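Local structure of periplasmic branched-chain amino acid-binding protein (Burkholderia mallei, 3I09) at residues Gly104-Thr109 and Glu157-Asp162; Met125-Gly130 and Ala228-Ile233; Ser133-Val136 and Thr142-Phe145. The protein probably binds branched-chain amino acids or related small carboxylates in the periplasm for an ABC transporter, and is seen here holding acetoacetic acid between its two lobes. All blocks are in the same frame, centred on the assembly; numbering follows the deposited sequence. Where two conformers were deposited one is given.

Interaction 1: Gly104-Thr109 and Glu157-Asp162; sequences GADTLT and EKNTAD. With AAE (acetoacetic acid), chain C.
Asp106, in the 3-10 turn 106-108, and Asn159, on helix 151-166, have the closest alpha carbons of the two segments, 8.7 Å apart, so the backbones stand well clear and side chains must span the gap. They do so from opposite directions. Asn159 ND2 donates to Asp106 OD2 over 3.0 Å, with an N-H...O angle of 153°. The oxygen lies close to the amide plane, whereas the donor meets OD2 from above the carboxylate plane; the two planes are 83° apart. Asp106 reaches across with CG placed between its backbone N and carbonyl carbon. The pairing joins the two lobes of a type I periplasmic binding protein: 104-109 follows strand 97-100 of the mixed sheet, and helix 151-166 packs on the parallel sheet. Each polar end has a further partner, Asp106 OD2 forming a salt bridge with Arg370 and Asn159 OD1 a hydrogen bond with Thr124 OG1. That hydroxyl also bonds the backbone N of Asp106, so Thr124 connects both partners. The carboxylate probably carries its charge here, balanced by Arg370. Two residues before Asp106, the N-H of Gly104 points almost straight at O1 of the acetoacetic acid (2.7 Å, 168°). The ligand is also hydrogen-bonded to Ser81 OG, Tyr150 OH and Asn80 N.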
loop_
_atom_site.group_PDB
_atom_site.type_symbol
_atom_site.label_atom_id
_atom_site.label_comp_id
_atom_site.label_asym_id
_atom_site.label_seq_id
_atom_site.Cartn_x
_atom_site.Cartn_y
_atom_site.Cartn_z
ATOM N N GLY A 104 -1.576 -0.351 -4.406
ATOM C CA GLY A 104 -2.900 -0.103 -3.907
ATOM C C GLY A 104 -4.105 -0.463 -4.717
ATOM O O GLY A 104 -5.170 -0.597 -4.154
ATOM N N ALA A 105 -3.985 -0.584 -6.038
ATOM C CA ALA A 105 -5.198 -0.671 -6.848
ATOM C C ALA A 105 -6.108 -1.814 -6.401
ATOM O O ALA A 105 -5.687 -2.990 -6.375
ATOM C CB ALA A 105 -4.873 -0.825 -8.339
ATOM N N ASP A 106 -7.372 -1.488 -6.110
ATOM C CA ASP A 106 -8.344 -2.523 -5.710
ATOM C C ASP A 106 -8.704 -3.506 -6.837
ATOM O O ASP A 106 -9.348 -4.523 -6.588
ATOM C CB ASP A 106 -9.596 -1.919 -5.045
ATOM C CG ASP A 106 -10.531 -1.201 -6.008
ATOM O OD1 ASP A 106 -10.115 -0.784 -7.105
ATOM O OD2 ASP A 106 -11.711 -0.995 -5.611
ATOM N N THR A 107 -8.259 -3.195 -8.061
ATOM C CA THR A 107 -8.362 -4.081 -9.204
ATOM C C THR A 107 -7.838 -5.501 -8.887
ATOM O O THR A 107 -8.318 -6.521 -9.403
ATOM C CB THR A 107 -7.515 -3.486 -10.388
ATOM O OG1 THR A 107 -7.743 -2.076 -10.468
ATOM C CG2 THR A 107 -7.903 -4.114 -11.641
ATOM N N LEU A 108 -6.804 -5.551 -8.057
ATOM C CA LEU A 108 -6.154 -6.785 -7.684
ATOM C C LEU A 108 -7.070 -7.809 -7.008
ATOM O O LEU A 108 -6.764 -8.980 -7.045
ATOM C CB LEU A 108 -4.960 -6.489 -6.758
ATOM C CG LEU A 108 -3.735 -5.965 -7.482
ATOM C CD1 LEU A 108 -2.825 -5.263 -6.427
ATOM C CD2 LEU A 108 -2.941 -7.112 -8.280
ATOM N N THR A 109 -8.166 -7.344 -6.389
ATOM C CA THR A 109 -9.117 -8.234 -5.727
ATOM C C THR A 109 -10.526 -8.074 -6.292
ATOM O O THR A 109 -11.502 -8.457 -5.687
ATOM C CB THR A 109 -9.119 -7.984 -4.211
ATOM O OG1 THR A 109 -9.462 -6.623 -3.959
ATOM C CG2 THR A 109 -7.699 -8.307 -3.608
ATOM N N GLU A 157 -8.842 7.514 -7.926
ATOM C CA GLU A 157 -9.783 8.562 -8.306
ATOM C C GLU A 157 -11.193 7.974 -8.416
ATOM O O GLU A 157 -12.164 8.572 -7.954
ATOM C CB GLU A 157 -9.369 9.241 -9.629
ATOM C CG GLU A 157 -10.384 10.295 -10.127
ATOM C CD GLU A 157 -10.070 10.871 -11.511
ATOM O OE1 GLU A 157 -8.894 11.164 -11.823
ATOM O OE2 GLU A 157 -11.022 11.071 -12.289
ATOM N N LYS A 158 -11.321 6.810 -9.034
ATOM C CA LYS A 158 -12.660 6.223 -9.171
ATOM C C LYS A 158 -13.288 5.842 -7.818
ATOM O O LYS A 158 -14.444 6.188 -7.562
ATOM C CB LYS A 158 -12.660 5.018 -10.124
ATOM C CG LYS A 158 -13.942 4.194 -10.171
ATOM C CD LYS A 158 -15.082 4.931 -10.788
ATOM C CE LYS A 158 -16.123 3.959 -11.403
ATOM N NZ LYS A 158 -16.665 2.980 -10.399
ATOM N N ASN A 159 -12.521 5.163 -6.955
ATOM C CA ASN A 159 -13.032 4.771 -5.631
ATOM C C ASN A 159 -13.418 6.032 -4.859
ATOM O O ASN A 159 -14.456 6.105 -4.232
ATOM C CB ASN A 159 -11.965 4.029 -4.812
ATOM C CG ASN A 159 -11.690 2.596 -5.274
ATOM O OD1 ASN A 159 -10.537 2.214 -5.376
ATOM N ND2 ASN A 159 -12.727 1.800 -5.525
ATOM N N THR A 160 -12.562 7.039 -4.894
ATOM C CA THR A 160 -12.789 8.247 -4.081
ATOM C C THR A 160 -13.971 9.062 -4.628
ATOM O O THR A 160 -14.820 9.533 -3.851
ATOM C CB THR A 160 -11.522 9.088 -3.943
ATOM O OG1 THR A 160 -10.433 8.268 -3.460
ATOM C CG2 THR A 160 -11.740 10.293 -2.981
ATOM N N ALA A 161 -14.039 9.235 -5.950
ATOM C CA ALA A 161 -15.182 9.910 -6.569
ATOM C C ALA A 161 -16.501 9.238 -6.194
ATOM O O ALA A 161 -17.515 9.922 -5.896
ATOM C CB ALA A 161 -15.041 10.003 -8.108
ATOM N N ASP A 162 -16.508 7.917 -6.228
ATOM C CA ASP A 162 -17.710 7.150 -5.846
ATOM C C ASP A 162 -18.107 7.410 -4.392
ATOM O O ASP A 162 -19.297 7.625 -4.107
ATOM C CB ASP A 162 -17.524 5.658 -6.064
ATOM C CG ASP A 162 -17.520 5.259 -7.546
ATOM O OD1 ASP A 162 -17.944 6.056 -8.431
ATOM O OD2 ASP A 162 -17.071 4.131 -7.826
HETATM O O1 AAE C . -0.231 1.323 -6.118
HETATM C C2 AAE C . 0.574 2.242 -6.349
HETATM O O3 AAE C . 1.036 2.459 -7.492
HETATM C C4 AAE C . 0.957 3.168 -5.207
HETATM C C5 AAE C . 2.200 2.691 -4.508
HETATM O O8 AAE C . 2.668 1.546 -4.715
HETATM C C9 AAE C . 2.726 3.608 -3.443
#

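Interaction 2: Met125-Gly130 and Ala228-Ile233; sequences MALAKG and ALLMFI
The flat group in this contact is the peptide that joins Leu229 to Leu230, and Leu127 meets it at the carbonyl oxygen; no aromatic ring bridges the two segments. All four side-chain carbons of Leu127 gather round Leu229 O at nearly equal range, from 3.5 Å for CD1 to 3.7 Å for CG. Such even spacing marks a broad van der Waals seat, and no hydrogen bond crosses the contact. The alpha carbons of Leu127 and Leu229 are 6.2 Å apart, close enough for the helix side chain to lie directly against the loop backbone. Beyond the oxygen, the fork of Leu127 meets the Leu230 side chain at an oblique angle: Leu230 CD1 is 3.8 Å from both CD1 and CD2 of Leu127. Leu230 also sets its CB 3.9 Å from Leu127 CD1, so one methyl of the helix residue covers both the root and a branch of its partner. CG of Leu230 stands anti to its backbone N (chi1 -175°), which brings CD1 to the fork of Leu127. The same side chain touches Tyr122 and Phe152 of the ligand pocket and comes within about 4 Å of the acetoacetic acid. Leu230 thus stands at the pocket, with Leu127 behind it as second-shell packing. In the fold, Leu127 lies on helix 124-137, whose Ala128 packs against Asn159 and Thr160 of helix 151-166, while 228-233 leads from edge strand 225-228 of the parallel sheet into helix 233-239, with Phe232 at the N-cap.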
loop_
_atom_site.group_PDB
_atom_site.type_symbol
_atom_site.label_atom_id
_atom_site.label_comp_id
_atom_site.label_asym_id
_atom_site.label_seq_id
_atom_site.Cartn_x
_atom_site.Cartn_y
_atom_site.Cartn_z
HETATM N N MSE A 125 -9.833 1.168 -2.276
HETATM C CA MSE A 125 -11.172 1.246 -1.669
HETATM C C MSE A 125 -11.075 1.670 -0.185
HETATM O O MSE A 125 -11.822 2.517 0.254
HETATM C CB MSE A 125 -11.891 -0.097 -1.829
HETATM C CG MSE A 125 -13.203 -0.174 -1.183
HETATM SE SE MSE A 125 -14.446 1.032 -2.145
HETATM C CE MSE A 125 -14.787 -0.127 -3.644
ATOM N N ALA A 126 -10.160 1.082 0.587
ATOM C CA ALA A 126 -9.980 1.469 1.979
ATOM C C ALA A 126 -9.543 2.922 2.104
ATOM O O ALA A 126 -10.027 3.612 3.003
ATOM C CB ALA A 126 -8.967 0.558 2.703
ATOM N N LEU A 127 -8.645 3.384 1.223
ATOM C CA LEU A 127 -8.236 4.807 1.212
ATOM C C LEU A 127 -9.413 5.739 1.020
ATOM O O LEU A 127 -9.593 6.714 1.767
ATOM C CB LEU A 127 -7.141 5.091 0.173
ATOM C CG LEU A 127 -5.822 4.322 0.337
ATOM C CD1 LEU A 127 -4.866 4.580 -0.817
ATOM C CD2 LEU A 127 -5.146 4.602 1.727
ATOM N N ALA A 128 -10.225 5.416 0.014
ATOM C CA ALA A 128 -11.400 6.197 -0.330
ATOM C C ALA A 128 -12.424 6.221 0.796
ATOM O O ALA A 128 -12.938 7.277 1.169
ATOM C CB ALA A 128 -12.023 5.620 -1.598
ATOM N N LYS A 129 -12.741 5.047 1.318
ATOM C CA LYS A 129 -13.694 4.925 2.393
ATOM C C LYS A 129 -13.211 5.599 3.668
ATOM O O LYS A 129 -14.023 6.141 4.409
ATOM C CB LYS A 129 -14.032 3.458 2.646
ATOM C CG LYS A 129 -14.905 2.859 1.497
ATOM C CD LYS A 129 -15.083 1.324 1.626
ATOM C CE LYS A 129 -16.143 0.905 2.681
ATOM N NZ LYS A 129 -16.472 -0.604 2.604
ATOM N N GLY A 130 -11.915 5.604 3.926
ATOM C CA GLY A 130 -11.416 6.298 5.090
ATOM C C GLY A 130 -11.409 7.812 4.949
ATOM O O GLY A 130 -12.241 8.552 5.534
ATOM N N ALA A 228 -4.853 14.261 0.999
ATOM C CA ALA A 228 -3.751 13.393 0.618
ATOM C C ALA A 228 -4.293 11.975 0.750
ATOM O O ALA A 228 -4.366 11.401 1.834
ATOM C CB ALA A 228 -2.543 13.648 1.514
ATOM N N LEU A 229 -4.706 11.416 -0.372
ATOM C CA LEU A 229 -5.411 10.145 -0.341
ATOM C C LEU A 229 -4.477 8.957 -0.078
ATOM O O LEU A 229 -4.931 7.894 0.358
ATOM C CB LEU A 229 -6.180 9.973 -1.656
ATOM C CG LEU A 229 -7.264 11.006 -1.887
ATOM C CD1 LEU A 229 -7.783 10.926 -3.373
ATOM C CD2 LEU A 229 -8.430 10.849 -0.911
ATOM N N LEU A 230 -3.173 9.135 -0.320
ATOM C CA LEU A 230 -2.193 8.125 0.116
ATOM C C LEU A 230 -0.906 8.825 0.560
ATOM O O LEU A 230 -0.246 9.512 -0.227
ATOM C CB LEU A 230 -1.889 7.087 -0.951
ATOM C CG LEU A 230 -0.974 5.958 -0.504
ATOM C CD1 LEU A 230 -1.478 5.238 0.807
ATOM C CD2 LEU A 230 -0.735 4.953 -1.694
HETATM N N MSE A 231 -0.596 8.715 1.847
HETATM C CA MSE A 231 0.571 9.394 2.438
HETATM C C MSE A 231 1.178 8.415 3.453
HETATM O O MSE A 231 0.466 7.892 4.287
HETATM C CB MSE A 231 0.102 10.692 3.129
HETATM C CG MSE A 231 1.108 11.419 4.026
HETATM SE SE MSE A 231 0.585 13.285 4.305
HETATM C CE MSE A 231 0.580 13.811 2.445
ATOM N N PHE A 232 2.463 8.138 3.336
ATOM C CA PHE A 232 3.163 7.269 4.244
ATOM C C PHE A 232 4.027 8.125 5.176
ATOM O O PHE A 232 4.235 9.312 4.940
ATOM C CB PHE A 232 4.048 6.284 3.447
ATOM C CG PHE A 232 3.264 5.331 2.614
ATOM C CD1 PHE A 232 2.708 4.196 3.178
ATOM C CD2 PHE A 232 3.012 5.618 1.273
ATOM C CE1 PHE A 232 1.952 3.302 2.390
ATOM C CE2 PHE A 232 2.260 4.723 0.493
ATOM C CZ PHE A 232 1.724 3.598 1.056
ATOM N N ILE A 233 4.592 7.506 6.197
ATOM C CA ILE A 233 5.356 8.256 7.193
ATOM C C ILE A 233 6.550 8.980 6.558
ATOM O O ILE A 233 6.878 10.081 6.965
ATOM C CB ILE A 233 5.781 7.343 8.389
ATOM C CG1 ILE A 233 6.122 8.198 9.600
ATOM C CG2 ILE A 233 6.972 6.391 8.021
ATOM C CD1 ILE A 233 6.558 7.386 10.803
#

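Interaction 3: Ser133-Val136 and Thr142-Phe145; sequences SAVV and TWFF
Trp143 reaches from its strand toward helix 124-137, and its indole receives two successive valines, Val135 and Val136, both of which cross obliquely to it. Val135 meets the benzo part: its CG1 is 3.6 Å from Trp143 CZ2, and its CB is only slightly farther from the same atom, at 3.8 Å. Val136 addresses the pyrrole part, with CG2 3.8 Å from NE1 and 4.2 Å from CZ2. CZ2 thus lies within reach of both valines, though Val136 is nearer NE1. In Val135 the touching methyl, CG1, stands anti to the backbone N (chi1 173°); in Val136, whose first torsion is much the same, the other methyl, CG2, does the touching. Consecutive helix residues face different ways, so similar torsions deliver different branches to the ring. The two alpha carbons nearest across the segments are those of Val136 and Thr142, 8.3 Å apart; the indole spans from the strand to the helix. Strand 142-148 is an inner strand of the parallel four-stranded sheet, entered by a short turn from helix 124-137. Trp143 also touches Ile198 on strand 198-202 and Val164 on helix 151-166, so the ring is gripped between sheet and helices, as expected of an alpha/beta lobe. Across this contact the chemistry is van der Waals throughout. The one polar atom of the indole, NE1, gives its hydrogen bond to Gly140 O in the connecting turn, which implies that the ring can be buried among aliphatic groups without leaving its N-H unpaired; that bond, together with the valines, probably limits its rotation.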
loop_
_atom_site.group_PDB
_atom_site.type_symbol
_atom_site.label_atom_id
_atom_site.label_comp_id
_atom_site.label_asym_id
_atom_site.label_seq_id
_atom_site.Cartn_x
_atom_site.Cartn_y
_atom_site.Cartn_z
ATOM N N SER A 133 -14.572 9.577 2.931
ATOM C CA SER A 133 -15.748 9.722 3.790
ATOM C C SER A 133 -15.563 10.767 4.844
ATOM O O SER A 133 -16.484 11.542 5.097
ATOM C CB SER A 133 -16.123 8.429 4.502
ATOM O OG SER A 133 -16.309 7.386 3.577
ATOM N N ALA A 134 -14.392 10.758 5.480
ATOM C CA ALA A 134 -14.101 11.643 6.597
ATOM C C ALA A 134 -14.111 13.119 6.154
ATOM O O ALA A 134 -14.717 13.974 6.823
ATOM C CB ALA A 134 -12.769 11.276 7.256
ATOM N N VAL A 135 -13.484 13.404 5.027
ATOM C CA VAL A 135 -13.420 14.773 4.520
ATOM C C VAL A 135 -14.819 15.256 4.086
ATOM O O VAL A 135 -15.212 16.379 4.432
ATOM C CB VAL A 135 -12.387 14.906 3.394
ATOM C CG1 VAL A 135 -12.419 16.289 2.714
ATOM C CG2 VAL A 135 -10.979 14.617 3.919
ATOM N N VAL A 136 -15.577 14.424 3.379
ATOM C CA VAL A 136 -16.938 14.821 2.945
ATOM C C VAL A 136 -17.819 15.043 4.176
ATOM O O VAL A 136 -18.583 16.022 4.237
ATOM C CB VAL A 136 -17.600 13.787 1.998
ATOM C CG1 VAL A 136 -19.047 14.221 1.654
ATOM C CG2 VAL A 136 -16.804 13.634 0.777
ATOM N N THR A 142 -17.230 19.585 -2.315
ATOM C CA THR A 142 -16.814 19.680 -3.727
ATOM C C THR A 142 -15.336 19.373 -3.941
ATOM O O THR A 142 -14.485 19.911 -3.224
ATOM C CB THR A 142 -17.161 21.022 -4.420
ATOM O OG1 THR A 142 -16.416 22.092 -3.845
ATOM C CG2 THR A 142 -18.633 21.313 -4.311
ATOM N N TRP A 143 -15.070 18.534 -4.944
ATOM C CA TRP A 143 -13.740 17.931 -5.193
ATOM C C TRP A 143 -13.237 18.132 -6.608
ATOM O O TRP A 143 -14.011 18.047 -7.561
ATOM C CB TRP A 143 -13.741 16.417 -4.936
ATOM C CG TRP A 143 -13.873 16.033 -3.501
ATOM C CD1 TRP A 143 -14.902 16.348 -2.667
ATOM C CD2 TRP A 143 -12.948 15.268 -2.720
ATOM N NE1 TRP A 143 -14.690 15.829 -1.424
ATOM C CE2 TRP A 143 -13.498 15.153 -1.423
ATOM C CE3 TRP A 143 -11.717 14.653 -2.985
ATOM C CZ2 TRP A 143 -12.854 14.456 -0.395
ATOM C CZ3 TRP A 143 -11.094 13.968 -1.973
ATOM C CH2 TRP A 143 -11.654 13.881 -0.691
ATOM N N PHE A 144 -11.922 18.348 -6.719
ATOM C CA PHE A 144 -11.199 18.296 -7.991
ATOM C C PHE A 144 -10.008 17.364 -7.767
ATOM O O PHE A 144 -9.293 17.478 -6.756
ATOM C CB PHE A 144 -10.735 19.682 -8.438
ATOM C CG PHE A 144 -10.253 19.736 -9.881
ATOM C CD1 PHE A 144 -8.933 19.466 -10.195
ATOM C CD2 PHE A 144 -11.140 20.053 -10.917
ATOM C CE1 PHE A 144 -8.500 19.523 -11.517
ATOM C CE2 PHE A 144 -10.705 20.120 -12.237
ATOM C CZ PHE A 144 -9.390 19.845 -12.530
ATOM N N PHE A 145 -9.801 16.422 -8.681
ATOM C CA PHE A 145 -8.702 15.440 -8.518
ATOM C C PHE A 145 -7.459 15.806 -9.314
ATOM O O PHE A 145 -7.543 16.255 -10.497
ATOM C CB PHE A 145 -9.152 14.024 -8.860
ATOM C CG PHE A 145 -10.135 13.453 -7.892
ATOM C CD1 PHE A 145 -9.693 12.832 -6.750
ATOM C CD2 PHE A 145 -11.504 13.574 -8.100
ATOM C CE1 PHE A 145 -10.585 12.335 -5.813
ATOM C CE2 PHE A 145 -12.415 13.048 -7.175
ATOM C CZ PHE A 145 -11.950 12.441 -6.033
#

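All three contacts are buried, but interaction 3 lies farthest out, about 21 Å from the chain centre, against about 12 Å for interaction 1 and 9 Å for interaction 2. Interactions 2 and 3 use successive parts of helix 124-137, and interaction 3 is nested within the chain loops closed by each of the others. Neighbouring side chains join them: Ala128 rests on Asn159 and Thr160, Thr160 on Trp143 and Phe145, and Leu229 on both aromatics. Chemistry follows place. The polar, charge-assisted contact of interaction 1 bridges the lobes, whereas interactions 2 and 3 are apolar packing, beside and behind the ligand pocket and within the parallel-sheet lobe respectively.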